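Local coordinates for uncharacterized hypothetical protein (PDB 4EI0) that is of unknown function and belongs to the DUF4466 family, a chain whose regular structure is mostly antiparallel beta-sheet, at residues G239-Q244 with Y292-K297; K216-G221 with Y270-K275. All blocks are in the same frame, centred on the assembly; numbering follows the deposited sequence.

Contact 1 of 2, residues G239-Q244 with Y292-K297; sequences GLQDRQ and YVYINK
Two tyrosine hydroxyls reach from strand 289-299 to the loop at 239-242, and each donates one hydrogen bond there. Tyr292 OH donates to the backbone Leu240 O at 2.7 Å, in the carbonyl plane on a lone pair (C=O...donor angle 132°). Tyr292 OH also accepts from a water, 2.7 Å away, and that water in turn accepts from Leu240 N, so Tyr292 holds the backbone of Leu240 directly at O and through the water at N. Leu240 CD2 lies 4.0 Å from Tyr292 CE1, adding an apolar touch beside the bond. Tyr294, its CG anti to the backbone N (chi1 176°), brings OH to Gln241 OE1, to which it donates at 2.7 Å, again on a lone pair in the carbonyl plane. Gln241 meets it with an extended chain, CG passing 4.0 Å from Tyr294 CE1, while amide and ring planes stand 46° apart. A phenylalanine at Tyr294 would probably leave Gln241 OE1 without this donor and its amide freer to turn. Just beyond, Asp242 caps helix 243-246 and forms a salt bridge with Lys308 of strand 302-311, which pairs with strand 289-299; Leu245 and Ser246 of the helix touch Tyr292 and Tyr294, respectively.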
ATOM      1  N   GLY B 239      -9.023  41.542   6.573  1.00 46.06           N
ATOM      2  CA  GLY B 239      -8.133  40.438   6.890  1.00 46.37           C
ATOM      3  C   GLY B 239      -8.764  39.372   7.746  1.00 46.46           C
ATOM      4  O   GLY B 239      -8.047  38.618   8.377  1.00 44.63           O
ATOM      5  N   LEU B 240     -10.095  39.332   7.804  1.00 43.25           N
ATOM      6  CA  LEU B 240     -10.813  38.296   8.531  1.00 44.09           C
ATOM      7  C   LEU B 240     -11.104  37.163   7.569  1.00 49.21           C
ATOM      8  O   LEU B 240     -11.999  37.224   6.734  1.00 53.72           O
ATOM      9  CB  LEU B 240     -12.114  38.790   9.176  1.00 52.06           C
ATOM     10  CG  LEU B 240     -12.938  37.682   9.854  1.00 55.10           C
ATOM     11  CD1 LEU B 240     -12.132  37.184  11.032  1.00 59.50           C
ATOM     12  CD2 LEU B 240     -14.288  38.142  10.342  1.00 59.73           C
ATOM     13  N   GLN B 241     -10.323  36.113   7.657  1.00 50.66           N
ATOM     14  CA  GLN B 241     -10.320  35.160   6.570  1.00 58.87           C
ATOM     15  C   GLN B 241     -11.035  33.943   7.104  1.00 58.97           C
ATOM     16  O   GLN B 241     -11.090  33.690   8.295  1.00 56.42           O
ATOM     17  CB  GLN B 241      -8.917  34.896   5.984  1.00 65.49           C
ATOM     18  CG  GLN B 241      -8.420  36.128   5.209  1.00 71.04           C
ATOM     19  CD  GLN B 241      -7.134  35.955   4.387  1.00 80.69           C
ATOM     20  OE1 GLN B 241      -7.141  36.162   3.178  1.00 96.63           O
ATOM     21  NE2 GLN B 241      -6.034  35.597   5.039  1.00 62.26           N
ATOM     22  N   ASP B 242     -11.679  33.254   6.213  1.00 52.15           N
ATOM     23  CA  ASP B 242     -12.369  32.075   6.574  1.00 53.56           C
ATOM     24  C   ASP B 242     -11.824  31.034   5.604  1.00 54.84           C
ATOM     25  O   ASP B 242     -11.707  31.290   4.396  1.00 47.48           O
ATOM     26  CB  ASP B 242     -13.860  32.349   6.414  1.00 57.47           C
ATOM     27  CG  ASP B 242     -14.695  31.102   6.572  1.00 52.66           C
ATOM     28  OD1 ASP B 242     -14.614  30.218   5.710  1.00 50.46           O
ATOM     29  OD2 ASP B 242     -15.394  31.006   7.593  1.00 52.09           O
ATOM     30  N   ARG B 243     -11.468  29.882   6.124  1.00 52.79           N
ATOM     31  CA  ARG B 243     -10.778  28.872   5.299  1.00 55.78           C
ATOM     32  C   ARG B 243     -11.690  28.351   4.174  1.00 50.59           C
ATOM     33  O   ARG B 243     -11.230  28.076   3.063  1.00 60.98           O
ATOM     34  CB  ARG B 243     -10.301  27.699   6.181  1.00 59.13           C
ATOM     35  CG  ARG B 243      -8.938  27.081   5.866  1.00 73.15           C
ATOM     36  CD  ARG B 243      -8.657  26.938   4.375  1.00 90.04           C
ATOM     37  NE  ARG B 243      -7.523  26.046   4.105  1.00118.22           N
ATOM     38  CZ  ARG B 243      -7.237  25.520   2.911  1.00128.70           C
ATOM     39  NH1 ARG B 243      -8.007  25.748   1.846  1.00122.98           N
ATOM     40  NH2 ARG B 243      -6.174  24.737   2.786  1.00131.08           N
ATOM     41  N   GLN B 244     -12.985  28.281   4.438  1.00 48.34           N
ATOM     42  CA  GLN B 244     -13.935  27.820   3.420  1.00 45.63           C
ATOM     43  C   GLN B 244     -14.183  28.880   2.389  1.00 48.89           C
ATOM     44  O   GLN B 244     -14.369  28.590   1.229  1.00 47.70           O
ATOM     45  CB  GLN B 244     -15.251  27.358   4.080  1.00 51.80           C
ATOM     46  CG  GLN B 244     -15.033  26.139   4.920  1.00 52.60           C
ATOM     47  CD  GLN B 244     -16.189  25.755   5.821  1.00 51.09           C
ATOM     48  OE1 GLN B 244     -16.747  26.579   6.553  1.00 47.32           O
ATOM     49  NE2 GLN B 244     -16.452  24.457   5.891  1.00 44.44           N
ATOM     50  N   TYR B 292     -21.749  37.151   6.057  1.00 41.25           N
ATOM     51  CA  TYR B 292     -20.405  37.691   5.986  1.00 37.26           C
ATOM     52  C   TYR B 292     -20.023  37.629   4.525  1.00 34.89           C
ATOM     53  O   TYR B 292     -20.022  36.530   3.911  1.00 38.65           O
ATOM     54  CB  TYR B 292     -19.403  36.883   6.866  1.00 41.81           C
ATOM     55  CG  TYR B 292     -17.981  37.386   6.758  1.00 43.84           C
ATOM     56  CD1 TYR B 292     -17.652  38.656   7.215  1.00 44.45           C
ATOM     57  CD2 TYR B 292     -16.987  36.638   6.170  1.00 41.31           C
ATOM     58  CE1 TYR B 292     -16.370  39.168   7.102  1.00 47.07           C
ATOM     59  CE2 TYR B 292     -15.676  37.141   6.069  1.00 45.13           C
ATOM     60  CZ  TYR B 292     -15.389  38.415   6.486  1.00 46.49           C
ATOM     61  OH  TYR B 292     -14.102  38.931   6.428  1.00 51.62           O
ATOM     62  N   VAL B 293     -19.713  38.786   3.957  1.00 36.31           N
ATOM     63  CA  VAL B 293     -19.285  38.930   2.569  1.00 40.31           C
ATOM     64  C   VAL B 293     -17.756  39.135   2.546  1.00 48.42           C
ATOM     65  O   VAL B 293     -17.240  40.027   3.207  1.00 45.77           O
ATOM     66  CB  VAL B 293     -19.955  40.145   1.939  1.00 43.31           C
ATOM     67  CG1 VAL B 293     -19.544  40.259   0.452  1.00 41.76           C
ATOM     68  CG2 VAL B 293     -21.459  40.087   2.183  1.00 42.70           C
ATOM     69  N   TYR B 294     -17.030  38.245   1.866  1.00 47.00           N
ATOM     70  CA  TYR B 294     -15.559  38.286   1.843  1.00 41.09           C
ATOM     71  C   TYR B 294     -15.142  38.674   0.452  1.00 46.29           C
ATOM     72  O   TYR B 294     -15.658  38.127  -0.503  1.00 49.75           O
ATOM     73  CB  TYR B 294     -14.962  36.914   2.221  1.00 43.52           C
ATOM     74  CG  TYR B 294     -13.458  36.902   2.107  1.00 43.54           C
ATOM     75  CD1 TYR B 294     -12.698  37.588   3.023  1.00 47.34           C
ATOM     76  CD2 TYR B 294     -12.806  36.235   1.078  1.00 49.72           C
ATOM     77  CE1 TYR B 294     -11.311  37.606   2.958  1.00 45.62           C
ATOM     78  CE2 TYR B 294     -11.421  36.257   0.978  1.00 51.65           C
ATOM     79  CZ  TYR B 294     -10.674  36.921   1.937  1.00 47.85           C
ATOM     80  OH  TYR B 294      -9.314  37.039   1.856  1.00 52.97           O
ATOM     81  N   ILE B 295     -14.233  39.625   0.333  1.00 44.67           N
ATOM     82  CA  ILE B 295     -13.714  40.061  -0.967  1.00 43.77           C
ATOM     83  C   ILE B 295     -12.491  39.230  -1.323  1.00 44.81           C
ATOM     84  O   ILE B 295     -11.406  39.467  -0.808  1.00 53.87           O
ATOM     85  CB  ILE B 295     -13.359  41.554  -0.986  1.00 47.30           C
ATOM     86  CG1 ILE B 295     -14.513  42.432  -0.448  1.00 48.62           C
ATOM     87  CG2 ILE B 295     -12.924  42.012  -2.381  1.00 44.47           C
ATOM     88  CD1 ILE B 295     -15.861  42.293  -1.092  1.00 46.00           C
ATOM     89  N   ASN B 296     -12.654  38.228  -2.181  1.00 40.41           N
ATOM     90  CA  ASN B 296     -11.553  37.358  -2.588  1.00 45.73           C
ATOM     91  C   ASN B 296     -10.512  38.105  -3.436  1.00 51.18           C
ATOM     92  O   ASN B 296      -9.313  37.902  -3.266  1.00 54.92           O
ATOM     93  CB  ASN B 296     -12.060  36.147  -3.412  1.00 48.48           C
ATOM     94  CG  ASN B 296     -13.023  35.269  -2.657  1.00 44.64           C
ATOM     95  OD1 ASN B 296     -14.235  35.375  -2.848  1.00 51.40           O
ATOM     96  ND2 ASN B 296     -12.507  34.338  -1.872  1.00 45.41           N
ATOM     97  N   LYS B 297     -10.985  39.004  -4.300  1.00 49.66           N
ATOM     98  CA  LYS B 297     -10.147  39.722  -5.303  1.00 54.60           C
ATOM     99  C   LYS B 297     -10.879  40.981  -5.718  1.00 51.71           C
ATOM    100  O   LYS B 297     -12.114  40.993  -5.674  1.00 58.70           O
ATOM    101  CB  LYS B 297      -9.975  38.860  -6.563  1.00 60.15           C
ATOM    102  CG  LYS B 297      -9.143  37.590  -6.448  1.00 68.03           C
ATOM    103  CD  LYS B 297      -9.011  36.896  -7.813  1.00 89.76           C
ATOM    104  CE  LYS B 297     -10.299  36.171  -8.218  1.00 97.76           C
ATOM    105  NZ  LYS B 297     -10.723  36.456  -9.622  1.00 75.84           N
TER
HETATM  106  O   HOH W   1     -11.961  40.595   6.093  1.00 44.41           O

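Contact 2 of 2, residues K216-G221 with Y270-K275; sequences KEYMGG and YILGLK
With chi1 at -62°, Tyr218 sets CG beside its own backbone N and anti to the carbonyl carbon, whereas Tyr270 (chi1 70°) places CG between backbone N and carbonyl carbon; these settings place the rings one over the other. Their planes differ by 9° and their centroids lie 4.7 Å apart, which defines an offset stack. The displacement shows in the atoms that overlap: Tyr218 CD2 sits over one face of the other ring, nearest Tyr270 CZ at 3.6 Å, and Tyr270 OH lies over a face of the Tyr218 ring, 3.5 Å from Tyr218 CE2. The hydroxyl end of Tyr270 therefore covers the rim of the Tyr218 ring. Leu272 touches with both branches. Its CD1 approaches Tyr218 CD1 at 4.1 Å, the side chains crossing at about a right angle, while Leu272 CD2 packs 3.6 Å from the backbone Tyr218 O. Leu272 CG also lies in plane at the edge of the Tyr270 ring, so Tyr218 meets a surface made by both residues. This surface contact joins the loop between strands 207-210 and 233-238 to the weakly bonded strand at about 270-274, outermost in its sheet within this chain; Tyr210 of the adjoining strand 207-210 hydrogen-bonds Tyr218 O, and Ser214 and Pro215 touch Tyr270.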
ATOM      1  N   LYS B 216     -25.985  60.531   0.271  1.00 66.21           N
ATOM      2  CA  LYS B 216     -25.682  60.978  -1.102  1.00 67.87           C
ATOM      3  C   LYS B 216     -24.224  61.469  -1.179  1.00 62.96           C
ATOM      4  O   LYS B 216     -23.502  61.164  -2.131  1.00 70.80           O
ATOM      5  CB  LYS B 216     -26.694  62.047  -1.572  1.00 62.66           C
ATOM      6  N   GLU B 217     -23.763  62.113  -0.107  1.00 73.33           N
ATOM      7  CA  GLU B 217     -22.379  62.611   0.003  1.00 76.48           C
ATOM      8  C   GLU B 217     -21.309  61.546  -0.343  1.00 81.41           C
ATOM      9  O   GLU B 217     -20.274  61.885  -0.886  1.00 72.93           O
ATOM     10  CB  GLU B 217     -22.069  63.138   1.439  1.00 80.19           C
ATOM     11  CG  GLU B 217     -23.230  63.231   2.453  1.00 92.55           C
ATOM     12  CD  GLU B 217     -22.747  63.515   3.877  1.00111.63           C
ATOM     13  OE1 GLU B 217     -21.780  64.294   4.042  1.00112.50           O
ATOM     14  OE2 GLU B 217     -23.331  62.953   4.836  1.00108.11           O
ATOM     15  N   TYR B 218     -21.532  60.273  -0.001  1.00 69.12           N
ATOM     16  CA  TYR B 218     -20.481  59.245  -0.140  1.00 75.18           C
ATOM     17  C   TYR B 218     -20.699  58.334  -1.331  1.00 68.83           C
ATOM     18  O   TYR B 218     -20.008  57.314  -1.454  1.00 59.17           O
ATOM     19  CB  TYR B 218     -20.354  58.405   1.148  1.00 72.97           C
ATOM     20  CG  TYR B 218     -19.942  59.245   2.320  1.00 80.36           C
ATOM     21  CD1 TYR B 218     -18.693  59.872   2.334  1.00 87.48           C
ATOM     22  CD2 TYR B 218     -20.809  59.454   3.391  1.00 77.21           C
ATOM     23  CE1 TYR B 218     -18.309  60.678   3.387  1.00 81.26           C
ATOM     24  CE2 TYR B 218     -20.435  60.255   4.455  1.00 80.02           C
ATOM     25  CZ  TYR B 218     -19.186  60.866   4.441  1.00 84.52           C
ATOM     26  OH  TYR B 218     -18.805  61.660   5.482  1.00 79.42           O
HETATM   27  N   MSE B 219     -21.644  58.699  -2.208  1.00 67.66           N
HETATM   28  CA  MSE B 219     -22.054  57.802  -3.292  1.00 69.76           C
HETATM   29  C   MSE B 219     -21.453  58.135  -4.649  1.00 60.02           C
HETATM   30  O   MSE B 219     -21.604  57.364  -5.588  1.00 61.34           O
HETATM   31  CB  MSE B 219     -23.574  57.739  -3.350  1.00 63.40           C
HETATM   32  CG  MSE B 219     -24.161  57.001  -2.156  1.00 56.53           C
HETATM   33 SE   MSE B 219     -26.072  56.702  -2.297  0.75 72.49          SE
HETATM   34  CE  MSE B 219     -26.020  55.484  -3.857  1.00 55.33           C
ATOM     35  N   GLY B 220     -20.745  59.257  -4.724  1.00 64.30           N
ATOM     36  CA  GLY B 220     -20.016  59.636  -5.933  1.00 73.20           C
ATOM     37  C   GLY B 220     -20.860  59.495  -7.192  1.00 80.89           C
ATOM     38  O   GLY B 220     -20.421  58.887  -8.160  1.00 81.46           O
ATOM     39  N   GLY B 221     -22.092  60.007  -7.175  1.00 65.65           N
ATOM     40  CA  GLY B 221     -22.956  59.942  -8.356  1.00 68.15           C
ATOM     41  C   GLY B 221     -23.788  58.681  -8.579  1.00 72.11           C
ATOM     42  O   GLY B 221     -24.700  58.709  -9.391  1.00 82.07           O
ATOM     43  N   TYR B 270     -23.081  52.417   4.907  1.00 49.80           N
ATOM     44  CA  TYR B 270     -22.273  52.391   3.681  1.00 48.54           C
ATOM     45  C   TYR B 270     -20.886  51.918   4.046  1.00 50.56           C
ATOM     46  O   TYR B 270     -20.465  52.074   5.188  1.00 60.79           O
ATOM     47  CB  TYR B 270     -22.181  53.767   3.002  1.00 51.28           C
ATOM     48  CG  TYR B 270     -21.330  54.775   3.779  1.00 55.44           C
ATOM     49  CD1 TYR B 270     -21.843  55.434   4.888  1.00 61.75           C
ATOM     50  CD2 TYR B 270     -20.006  55.011   3.443  1.00 65.97           C
ATOM     51  CE1 TYR B 270     -21.067  56.319   5.623  1.00 62.26           C
ATOM     52  CE2 TYR B 270     -19.226  55.895   4.169  1.00 62.78           C
ATOM     53  CZ  TYR B 270     -19.767  56.540   5.262  1.00 70.02           C
ATOM     54  OH  TYR B 270     -19.030  57.421   6.001  1.00 69.74           O
ATOM     55  N   ILE B 271     -20.179  51.321   3.087  1.00 46.01           N
ATOM     56  CA  ILE B 271     -18.769  50.932   3.233  1.00 45.08           C
ATOM     57  C   ILE B 271     -17.991  51.407   2.002  1.00 55.47           C
ATOM     58  O   ILE B 271     -18.407  51.177   0.874  1.00 55.37           O
ATOM     59  CB  ILE B 271     -18.602  49.422   3.353  1.00 46.31           C
ATOM     60  CG1 ILE B 271     -19.219  48.924   4.682  1.00 50.79           C
ATOM     61  CG2 ILE B 271     -17.119  49.054   3.248  1.00 51.98           C
ATOM     62  CD1 ILE B 271     -19.197  47.409   4.771  1.00 56.43           C
ATOM     63  N   LEU B 272     -16.868  52.064   2.231  1.00 48.73           N
ATOM     64  CA  LEU B 272     -15.981  52.550   1.161  1.00 56.16           C
ATOM     65  C   LEU B 272     -14.656  51.783   1.217  1.00 60.53           C
ATOM     66  O   LEU B 272     -14.358  51.124   2.207  1.00 55.05           O
ATOM     67  CB  LEU B 272     -15.715  54.066   1.306  1.00 55.94           C
ATOM     68  CG  LEU B 272     -16.954  54.996   1.421  1.00 52.99           C
ATOM     69  CD1 LEU B 272     -16.629  56.451   1.629  1.00 54.00           C
ATOM     70  CD2 LEU B 272     -17.866  54.873   0.204  1.00 50.38           C
ATOM     71  N   GLY B 273     -13.863  51.866   0.153  1.00 60.69           N
ATOM     72  CA  GLY B 273     -12.540  51.269   0.134  1.00 52.36           C
ATOM     73  C   GLY B 273     -12.433  49.780   0.352  1.00 65.80           C
ATOM     74  O   GLY B 273     -11.503  49.315   1.000  1.00 62.75           O
ATOM     75  N   LEU B 274     -13.367  49.011  -0.190  1.00 50.96           N
ATOM     76  CA  LEU B 274     -13.195  47.594  -0.193  1.00 49.80           C
ATOM     77  C   LEU B 274     -12.014  47.180  -1.076  1.00 54.00           C
ATOM     78  O   LEU B 274     -11.711  47.841  -2.046  1.00 56.30           O
ATOM     79  CB  LEU B 274     -14.472  46.923  -0.665  1.00 51.32           C
ATOM     80  CG  LEU B 274     -15.596  46.997   0.344  1.00 48.97           C
ATOM     81  CD1 LEU B 274     -16.906  46.698  -0.394  1.00 54.86           C
ATOM     82  CD2 LEU B 274     -15.365  46.070   1.516  1.00 47.26           C
ATOM     83  N   LYS B 275     -11.376  46.063  -0.744  1.00 48.64           N
ATOM     84  CA  LYS B 275     -10.295  45.518  -1.528  1.00 48.11           C
ATOM     85  C   LYS B 275     -10.135  44.091  -1.160  1.00 50.09           C
ATOM     86  O   LYS B 275     -10.843  43.596  -0.300  1.00 52.30           O
ATOM     87  CB  LYS B 275      -9.006  46.285  -1.244  1.00 57.09           C
ATOM     88  CG  LYS B 275      -8.625  46.416   0.232  1.00 55.96           C
ATOM     89  CD  LYS B 275      -7.334  47.197   0.431  1.00 63.49           C
ATOM     90  CE  LYS B 275      -7.420  48.097   1.654  1.00 73.65           C
ATOM     91  NZ  LYS B 275      -6.195  48.907   1.734  1.00 78.87           N
TER

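In the fold
The segments alternate along the chain: 216-221, 239-244, 270-275, then 292-297, so the two contacts interlock in sequence. Their centres are about 20 Å apart, that of contact 1 about 13 Å from the centre of the chain and that of contact 2 about 30 Å. They belong to different antiparallel sheets: contact 1 uses a strand of the sheet 152-159, 302-311, 289-299, 278-283, 233-238, and contact 2 the end strand 270-274 of another. The two contacts touch where Ile295 CB lies 3.3 Å from Lys275 O, and Ile295 CG1 lies 4.2 Å from Leu274 CD2. Each contact ties a loop to a strand, contact 1 partly buried and contact 2 at the surface.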